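Local coordinates for shikimate kinase (Bacteroides thetaiotaomicron, PDB 3VAA), which probably catalyses the magnesium-dependent transfer of phosphate from ATP to the 3-hydroxyl group of shikimate, a step of chorismate biosynthesis, at residues G103-N116 and E162-I174. Sequence-based numbering, arbitrary orientation.
Sequences GGAPCFYDNMEFMN and EKRAPFYTQAQYI
Tyr168 and Pro106 form the buried end of a close-packed row that continues through Cys107 and Phe167 to Met112. The phenol OH gives a 2.7 Å hydrogen bond to Gly103 O, which lies at the ring's edge in its plane, as does Pro106 CG, 3.8 Å from Tyr168 CE1. A tyrosine suits this place: its rim packs against the rigid proline while its hydroxyl satisfies a loop carbonyl. The ring also meets Phe123 of strand 120-125, and Arg164 CB lies over one face.

Next to it, the Phe167 ring lies flat against the 3-10 segment 105-107, with Cys107 CA 3.7 Å from the ring centroid and only 11° off its normal, a CH-pi contact. With SG anti to its carbonyl carbon (chi1 -57°), Cys107 brings the sulfur obliquely beside the ring, 3.6 Å from Phe167 CD2. The unbranched Met112 chain, bent at chi2 and chi3, can fit its CG against Gln170 CB (3.7 Å) and its SD beside Ala171.

Toward solvent the packing gives way to polar bonds. The Asn116 amide serves as both donor and acceptor: ND2 reaches Gln170 O at 2.9 Å from above the carbonyl plane, and OD1 accepts from Gln172 N at 3.1 Å, a bent bond (140°). Exposed Gln170 turns its NE2 back to Pro166 O, and the side chain of Gln172 brings little more than its CB.

The contact thus joins helix 111-118 and the loop before it to the end of helix 150-168 and the turn entering edge strand 173-176. Gly103, close to the predicted ATP-binding Lys38, and Arg164 are both predicted to bind shikimate; they come together here, as expected for the substrate pocket wall of the P-loop shikimate kinase fold.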
ATOM      1  N   GLY A 103       4.783  -1.583  -0.052  1.00 25.29           N
ATOM      2  CA  GLY A 103       4.463  -3.005  -0.025  1.00 24.29           C
ATOM      3  C   GLY A 103       5.155  -3.814   1.040  1.00 25.47           C
ATOM      4  O   GLY A 103       4.628  -4.839   1.469  1.00 27.18           O
ATOM      5  N   GLY A 104       6.339  -3.381   1.453  1.00 24.04           N
ATOM      6  CA  GLY A 104       7.103  -4.101   2.457  1.00 24.99           C
ATOM      7  C   GLY A 104       6.898  -3.661   3.874  1.00 24.13           C
ATOM      8  O   GLY A 104       7.240  -4.406   4.803  1.00 25.75           O
ATOM      9  N   ALA A 105       6.355  -2.454   4.064  1.00 23.20           N
ATOM     10  CA  ALA A 105       6.158  -1.884   5.387  1.00 23.45           C
ATOM     11  C   ALA A 105       5.496  -2.836   6.395  1.00 23.52           C
ATOM     12  O   ALA A 105       5.972  -2.964   7.528  1.00 24.04           O
ATOM     13  CB  ALA A 105       5.382  -0.560   5.302  1.00 22.99           C
ATOM     14  N   PRO A 106       4.439  -3.557   5.994  1.00 22.20           N
ATOM     15  CA  PRO A 106       3.795  -4.435   6.974  1.00 22.89           C
ATOM     16  C   PRO A 106       4.638  -5.582   7.533  1.00 25.08           C
ATOM     17  O   PRO A 106       4.261  -6.166   8.555  1.00 25.87           O
ATOM     18  CB  PRO A 106       2.629  -5.027   6.166  1.00 25.24           C
ATOM     19  CG  PRO A 106       2.320  -3.975   5.217  1.00 21.96           C
ATOM     20  CD  PRO A 106       3.643  -3.489   4.758  1.00 22.38           C
ATOM     21  N   CYS A 107       5.767  -5.889   6.896  1.00 24.51           N
ATOM     22  CA  CYS A 107       6.586  -7.028   7.261  1.00 24.97           C
ATOM     23  C   CYS A 107       7.618  -6.793   8.350  1.00 25.54           C
ATOM     24  O   CYS A 107       8.280  -7.744   8.765  1.00 25.33           O
ATOM     25  CB  CYS A 107       7.352  -7.523   6.040  1.00 27.28           C
ATOM     26  SG  CYS A 107       6.301  -7.947   4.669  1.00 29.67           S
ATOM     27  N   PHE A 108       7.771  -5.562   8.795  1.00 23.10           N
ATOM     28  CA  PHE A 108       8.852  -5.225   9.718  1.00 22.93           C
ATOM     29  C   PHE A 108       8.386  -4.634  11.025  1.00 22.60           C
ATOM     30  O   PHE A 108       7.265  -4.093  11.123  1.00 20.64           O
ATOM     31  CB  PHE A 108       9.809  -4.281   9.007  1.00 23.58           C
ATOM     32  CG  PHE A 108      10.407  -4.881   7.782  1.00 24.52           C
ATOM     33  CD1 PHE A 108      11.477  -5.761   7.877  1.00 30.59           C
ATOM     34  CD2 PHE A 108       9.866  -4.616   6.549  1.00 26.34           C
ATOM     35  CE1 PHE A 108      12.017  -6.343   6.738  1.00 32.51           C
ATOM     36  CE2 PHE A 108      10.388  -5.200   5.408  1.00 29.15           C
ATOM     37  CZ  PHE A 108      11.452  -6.059   5.501  1.00 30.11           C
ATOM     38  N   TYR A 109       9.265  -4.734  12.031  1.00 24.05           N
ATOM     39  CA  TYR A 109       8.984  -4.224  13.381  1.00 22.72           C
ATOM     40  C   TYR A 109       7.606  -4.701  13.830  1.00 23.49           C
ATOM     41  O   TYR A 109       7.247  -5.856  13.555  1.00 25.82           O
ATOM     42  CB  TYR A 109       9.137  -2.689  13.407  1.00 20.47           C
ATOM     43  CG  TYR A 109      10.563  -2.254  13.126  1.00 21.83           C
ATOM     44  CD1 TYR A 109      11.500  -2.182  14.155  1.00 21.89           C
ATOM     45  CD2 TYR A 109      10.984  -1.937  11.848  1.00 22.11           C
ATOM     46  CE1 TYR A 109      12.813  -1.814  13.905  1.00 23.74           C
ATOM     47  CE2 TYR A 109      12.302  -1.583  11.584  1.00 23.30           C
ATOM     48  CZ  TYR A 109      13.205  -1.510  12.613  1.00 24.25           C
ATOM     49  OH  TYR A 109      14.500  -1.147  12.373  1.00 25.22           O
ATOM     50  N   ASP A 110       6.848  -3.851  14.534  1.00 22.06           N
ATOM     51  CA  ASP A 110       5.452  -4.155  14.875  1.00 24.06           C
ATOM     52  C   ASP A 110       4.552  -3.272  13.996  1.00 22.34           C
ATOM     53  O   ASP A 110       3.453  -2.887  14.401  1.00 22.88           O
ATOM     54  CB  ASP A 110       5.173  -3.841  16.355  1.00 26.44           C
ATOM     55  CG  ASP A 110       5.447  -2.377  16.716  1.00 25.90           C
ATOM     56  OD1 ASP A 110       6.161  -1.678  15.947  1.00 24.60           O
ATOM     57  OD2 ASP A 110       4.958  -1.933  17.791  1.00 26.87           O
ATOM     58  N   ASN A 111       5.004  -2.973  12.781  1.00 20.85           N
ATOM     59  CA  ASN A 111       4.288  -2.018  11.914  1.00 19.05           C
ATOM     60  C   ASN A 111       2.809  -2.334  11.705  1.00 20.75           C
ATOM     61  O   ASN A 111       1.980  -1.430  11.751  1.00 19.80           O
ATOM     62  CB  ASN A 111       4.983  -1.905  10.557  1.00 18.96           C
ATOM     63  CG  ASN A 111       6.326  -1.151  10.612  1.00 18.74           C
ATOM     64  OD1 ASN A 111       6.732  -0.597  11.642  1.00 20.42           O
ATOM     65  ND2 ASN A 111       7.024  -1.134   9.467  1.00 18.03           N
ATOM     66  N   MET A 112       2.482  -3.603  11.462  1.00 21.56           N
ATOM     67  CA  MET A 112       1.084  -3.968  11.215  1.00 23.09           C
ATOM     68  C   MET A 112       0.277  -3.836  12.496  1.00 23.87           C
ATOM     69  O   MET A 112      -0.811  -3.270  12.490  1.00 24.17           O
ATOM     70  CB  MET A 112       0.946  -5.374  10.634  1.00 24.88           C
ATOM     71  CG  MET A 112      -0.522  -5.754  10.249  1.00 30.22           C
ATOM     72  SD  MET A 112      -1.305  -4.620   9.070  1.00 39.31           S
ATOM     73  CE  MET A 112       0.077  -4.522   8.127  1.00 20.15           C
ATOM     74  N   GLU A 113       0.828  -4.324  13.602  1.00 25.53           N
ATOM     75  CA  GLU A 113       0.155  -4.254  14.885  1.00 27.50           C
ATOM     76  C   GLU A 113      -0.048  -2.779  15.264  1.00 25.83           C
ATOM     77  O   GLU A 113      -1.102  -2.393  15.790  1.00 25.67           O
ATOM     78  CB  GLU A 113       0.980  -5.014  15.917  1.00 28.91           C
ATOM     79  CG  GLU A 113       0.498  -4.962  17.335  1.00 37.70           C
ATOM     80  CD  GLU A 113       1.506  -5.605  18.281  1.00 44.86           C
ATOM     81  OE1 GLU A 113       1.492  -6.845  18.420  1.00 52.98           O
ATOM     82  OE2 GLU A 113       2.314  -4.865  18.883  1.00 45.94           O
ATOM     83  N   PHE A 114       0.953  -1.953  14.964  1.00 23.71           N
ATOM     84  CA  PHE A 114       0.898  -0.530  15.262  1.00 21.74           C
ATOM     85  C   PHE A 114      -0.172   0.185  14.452  1.00 21.46           C
ATOM     86  O   PHE A 114      -0.986   0.952  14.998  1.00 23.29           O
ATOM     87  CB  PHE A 114       2.281   0.088  15.093  1.00 21.94           C
ATOM     88  CG  PHE A 114       2.298   1.576  15.253  1.00 21.80           C
ATOM     89  CD1 PHE A 114       2.245   2.148  16.515  1.00 24.66           C
ATOM     90  CD2 PHE A 114       2.394   2.394  14.149  1.00 24.27           C
ATOM     91  CE1 PHE A 114       2.254   3.539  16.661  1.00 24.19           C
ATOM     92  CE2 PHE A 114       2.415   3.778  14.269  1.00 24.22           C
ATOM     93  CZ  PHE A 114       2.355   4.350  15.537  1.00 24.78           C
ATOM     94  N   MET A 115      -0.222  -0.101  13.160  1.00 20.74           N
ATOM     95  CA  MET A 115      -1.257   0.455  12.313  1.00 21.38           C
ATOM     96  C   MET A 115      -2.644  -0.005  12.816  1.00 22.72           C
ATOM     97  O   MET A 115      -3.565   0.807  12.908  1.00 22.20           O
ATOM     98  CB  MET A 115      -1.037   0.043  10.857  1.00 21.07           C
ATOM     99  CG  MET A 115       0.073   0.822  10.195  1.00 21.17           C
ATOM    100  SD  MET A 115       0.239   0.513   8.433  1.00 23.16           S
ATOM    101  CE  MET A 115       1.112  -1.033   8.392  1.00 23.51           C
ATOM    102  N   ASN A 116      -2.782  -1.287  13.162  1.00 22.79           N
ATOM    103  CA  ASN A 116      -4.063  -1.774  13.675  1.00 25.65           C
ATOM    104  C   ASN A 116      -4.537  -0.993  14.916  1.00 28.60           C
ATOM    105  O   ASN A 116      -5.717  -0.676  15.034  1.00 29.70           O
ATOM    106  CB  ASN A 116      -4.018  -3.292  13.961  1.00 26.73           C
ATOM    107  CG  ASN A 116      -4.275  -4.144  12.712  1.00 28.13           C
ATOM    108  OD1 ASN A 116      -5.026  -3.748  11.824  1.00 31.84           O
ATOM    109  ND2 ASN A 116      -3.723  -5.350  12.695  1.00 29.55           N
ATOM    110  N   GLU A 162       3.224 -14.774  -1.146  1.00 29.11           N
ATOM    111  CA  GLU A 162       3.381 -15.826  -0.111  1.00 30.46           C
ATOM    112  C   GLU A 162       4.210 -15.310   1.063  1.00 30.36           C
ATOM    113  O   GLU A 162       3.912 -15.619   2.227  1.00 30.09           O
ATOM    114  CB  GLU A 162       4.031 -17.085  -0.683  1.00 32.07           C
ATOM    115  CG  GLU A 162       3.120 -17.889  -1.620  1.00 34.89           C
ATOM    116  CD  GLU A 162       3.838 -19.024  -2.348  1.00 39.72           C
ATOM    117  OE1 GLU A 162       5.077 -19.174  -2.189  1.00 39.77           O
ATOM    118  OE2 GLU A 162       3.149 -19.759  -3.091  1.00 40.40           O
ATOM    119  N   LYS A 163       5.266 -14.550   0.777  1.00 29.00           N
ATOM    120  CA  LYS A 163       6.122 -14.030   1.855  1.00 29.94           C
ATOM    121  C   LYS A 163       5.401 -12.927   2.631  1.00 28.60           C
ATOM    122  O   LYS A 163       5.537 -12.813   3.871  1.00 27.90           O
ATOM    123  CB  LYS A 163       7.452 -13.483   1.312  1.00 32.23           C
ATOM    124  CG  LYS A 163       8.244 -14.460   0.436  1.00 38.62           C
ATOM    125  CD  LYS A 163       9.623 -13.904   0.020  1.00 45.10           C
ATOM    126  CE  LYS A 163      10.182 -14.537  -1.296  1.00 46.64           C
ATOM    127  NZ  LYS A 163       9.462 -14.117  -2.568  1.00 44.48           N
ATOM    128  N   ARG A 164       4.643 -12.102   1.904  1.00 25.96           N
ATOM    129  CA  ARG A 164       3.944 -10.966   2.518  1.00 25.11           C
ATOM    130  C   ARG A 164       2.593 -11.266   3.158  1.00 26.21           C
ATOM    131  O   ARG A 164       2.210 -10.616   4.115  1.00 24.43           O
ATOM    132  CB  ARG A 164       3.791  -9.857   1.498  1.00 24.66           C
ATOM    133  CG  ARG A 164       5.097  -9.255   1.118  1.00 26.83           C
ATOM    134  CD  ARG A 164       5.053  -8.618  -0.235  1.00 28.19           C
ATOM    135  NE  ARG A 164       6.341  -8.009  -0.554  1.00 28.51           N
ATOM    136  CZ  ARG A 164       7.435  -8.693  -0.878  1.00 29.63           C
ATOM    137  NH1 ARG A 164       7.422 -10.019  -0.917  1.00 32.94           N
ATOM    138  NH2 ARG A 164       8.564  -8.045  -1.134  1.00 34.03           N
ATOM    139  N   ALA A 165       1.881 -12.264   2.650  1.00 28.39           N
ATOM    140  CA  ALA A 165       0.547 -12.624   3.174  1.00 28.98           C
ATOM    141  C   ALA A 165       0.389 -12.788   4.696  1.00 29.74           C
ATOM    142  O   ALA A 165      -0.613 -12.346   5.232  1.00 29.81           O
ATOM    143  CB  ALA A 165       0.016 -13.879   2.454  1.00 32.47           C
ATOM    144  N   PRO A 166       1.346 -13.433   5.400  1.00 29.61           N
ATOM    145  CA  PRO A 166       1.181 -13.548   6.851  1.00 30.44           C
ATOM    146  C   PRO A 166       1.075 -12.194   7.565  1.00 27.62           C
ATOM    147  O   PRO A 166       0.595 -12.122   8.694  1.00 30.69           O
ATOM    148  CB  PRO A 166       2.443 -14.285   7.292  1.00 32.28           C
ATOM    149  CG  PRO A 166       2.859 -15.068   6.098  1.00 33.10           C
ATOM    150  CD  PRO A 166       2.467 -14.257   4.908  1.00 32.35           C
ATOM    151  N   PHE A 167       1.551 -11.139   6.907  1.00 25.35           N
ATOM    152  CA  PHE A 167       1.516  -9.794   7.454  1.00 23.87           C
ATOM    153  C   PHE A 167       0.301  -9.066   6.924  1.00 24.27           C
ATOM    154  O   PHE A 167      -0.474  -8.479   7.694  1.00 23.34           O
ATOM    155  CB  PHE A 167       2.812  -9.057   7.106  1.00 25.06           C
ATOM    156  CG  PHE A 167       4.038  -9.727   7.659  1.00 26.81           C
ATOM    157  CD1 PHE A 167       4.345  -9.602   9.004  1.00 30.88           C
ATOM    158  CD2 PHE A 167       4.873 -10.482   6.850  1.00 27.01           C
ATOM    159  CE1 PHE A 167       5.461 -10.214   9.532  1.00 32.96           C
ATOM    160  CE2 PHE A 167       5.994 -11.098   7.379  1.00 30.65           C
ATOM    161  CZ  PHE A 167       6.285 -10.958   8.723  1.00 32.10           C
ATOM    162  N   TYR A 168       0.119  -9.095   5.602  1.00 22.40           N
ATOM    163  CA  TYR A 168      -1.027  -8.414   5.019  1.00 22.73           C
ATOM    164  C   TYR A 168      -2.342  -8.891   5.621  1.00 22.57           C
ATOM    165  O   TYR A 168      -3.234  -8.078   5.908  1.00 22.70           O
ATOM    166  CB  TYR A 168      -1.117  -8.604   3.504  1.00 24.51           C
ATOM    167  CG  TYR A 168      -0.031  -7.988   2.657  1.00 21.74           C
ATOM    168  CD1 TYR A 168       0.789  -6.947   3.119  1.00 21.26           C
ATOM    169  CD2 TYR A 168       0.121  -8.392   1.346  1.00 21.13           C
ATOM    170  CE1 TYR A 168       1.756  -6.382   2.293  1.00 21.88           C
ATOM    171  CE2 TYR A 168       1.072  -7.802   0.503  1.00 21.33           C
ATOM    172  CZ  TYR A 168       1.884  -6.812   0.981  1.00 21.40           C
ATOM    173  OH  TYR A 168       2.834  -6.274   0.140  1.00 21.27           O
ATOM    174  N   THR A 169      -2.459 -10.198   5.830  1.00 24.14           N
ATOM    175  CA  THR A 169      -3.710 -10.772   6.351  1.00 24.84           C
ATOM    176  C   THR A 169      -4.014 -10.440   7.825  1.00 27.45           C
ATOM    177  O   THR A 169      -5.051 -10.825   8.339  1.00 27.58           O
ATOM    178  CB  THR A 169      -3.767 -12.291   6.083  1.00 26.16           C
ATOM    179  OG1 THR A 169      -2.667 -12.951   6.733  1.00 28.89           O
ATOM    180  CG2 THR A 169      -3.729 -12.565   4.580  1.00 27.71           C
ATOM    181  N   GLN A 170      -3.103  -9.750   8.504  1.00 26.85           N
ATOM    182  CA  GLN A 170      -3.334  -9.314   9.879  1.00 27.94           C
ATOM    183  C   GLN A 170      -4.099  -7.988   9.915  1.00 27.05           C
ATOM    184  O   GLN A 170      -4.496  -7.533  10.984  1.00 27.66           O
ATOM    185  CB  GLN A 170      -2.014  -9.146  10.634  1.00 29.22           C
ATOM    186  CG  GLN A 170      -1.186 -10.390  10.770  1.00 33.51           C
ATOM    187  CD  GLN A 170       0.185 -10.107  11.397  1.00 41.67           C
ATOM    188  OE1 GLN A 170       0.379  -9.092  12.082  1.00 45.30           O
ATOM    189  NE2 GLN A 170       1.143 -11.001  11.160  1.00 44.89           N
ATOM    190  N   ALA A 171      -4.291  -7.364   8.754  1.00 26.75           N
ATOM    191  CA  ALA A 171      -5.055  -6.132   8.678  1.00 27.62           C
ATOM    192  C   ALA A 171      -6.464  -6.356   9.236  1.00 27.83           C
ATOM    193  O   ALA A 171      -7.074  -7.400   9.000  1.00 26.87           O
ATOM    194  CB  ALA A 171      -5.142  -5.649   7.218  1.00 26.17           C
ATOM    195  N   GLN A 172      -6.971  -5.384   9.987  1.00 28.97           N
ATOM    196  CA  GLN A 172      -8.328  -5.487  10.522  1.00 31.83           C
ATOM    197  C   GLN A 172      -9.344  -5.713   9.421  1.00 31.80           C
ATOM    198  O   GLN A 172     -10.283  -6.503   9.586  1.00 32.54           O
ATOM    199  CB  GLN A 172      -8.722  -4.229  11.295  1.00 33.72           C
ATOM    200  CG  GLN A 172     -10.145  -4.333  11.851  1.00 37.15           C
ATOM    201  CD  GLN A 172     -10.588  -3.132  12.658  1.00 42.47           C
ATOM    202  OE1 GLN A 172      -9.908  -2.108  12.716  1.00 46.07           O
ATOM    203  NE2 GLN A 172     -11.755  -3.256  13.286  1.00 46.31           N
ATOM    204  N   TYR A 173      -9.165  -5.026   8.289  1.00 29.89           N
ATOM    205  CA  TYR A 173     -10.092  -5.131   7.178  1.00 30.41           C
ATOM    206  C   TYR A 173      -9.418  -5.690   5.939  1.00 28.97           C
ATOM    207  O   TYR A 173      -8.295  -5.295   5.616  1.00 28.60           O
ATOM    208  CB  TYR A 173     -10.649  -3.756   6.821  1.00 31.01           C
ATOM    209  CG  TYR A 173     -11.368  -3.052   7.933  1.00 35.54           C
ATOM    210  CD1 TYR A 173     -12.699  -3.343   8.223  1.00 36.89           C
ATOM    211  CD2 TYR A 173     -10.735  -2.064   8.678  1.00 35.04           C
ATOM    212  CE1 TYR A 173     -13.363  -2.683   9.245  1.00 40.11           C
ATOM    213  CE2 TYR A 173     -11.393  -1.398   9.687  1.00 37.99           C
ATOM    214  CZ  TYR A 173     -12.707  -1.713   9.965  1.00 40.25           C
ATOM    215  OH  TYR A 173     -13.366  -1.044  10.967  1.00 43.78           O
ATOM    216  N   ILE A 174     -10.099  -6.612   5.258  1.00 28.97           N
ATOM    217  CA  ILE A 174      -9.593  -7.193   4.015  1.00 28.77           C
ATOM    218  C   ILE A 174     -10.613  -6.832   2.929  1.00 29.38           C
ATOM    219  O   ILE A 174     -11.790  -7.191   3.011  1.00 31.33           O
ATOM    220  CB  ILE A 174      -9.317  -8.707   4.120  1.00 30.68           C
ATOM    221  CG1 ILE A 174      -8.261  -8.990   5.211  1.00 32.36           C
ATOM    222  CG2 ILE A 174      -8.812  -9.267   2.775  1.00 32.09           C
ATOM    223  CD1 ILE A 174      -7.893 -10.468   5.362  1.00 38.66           C
TER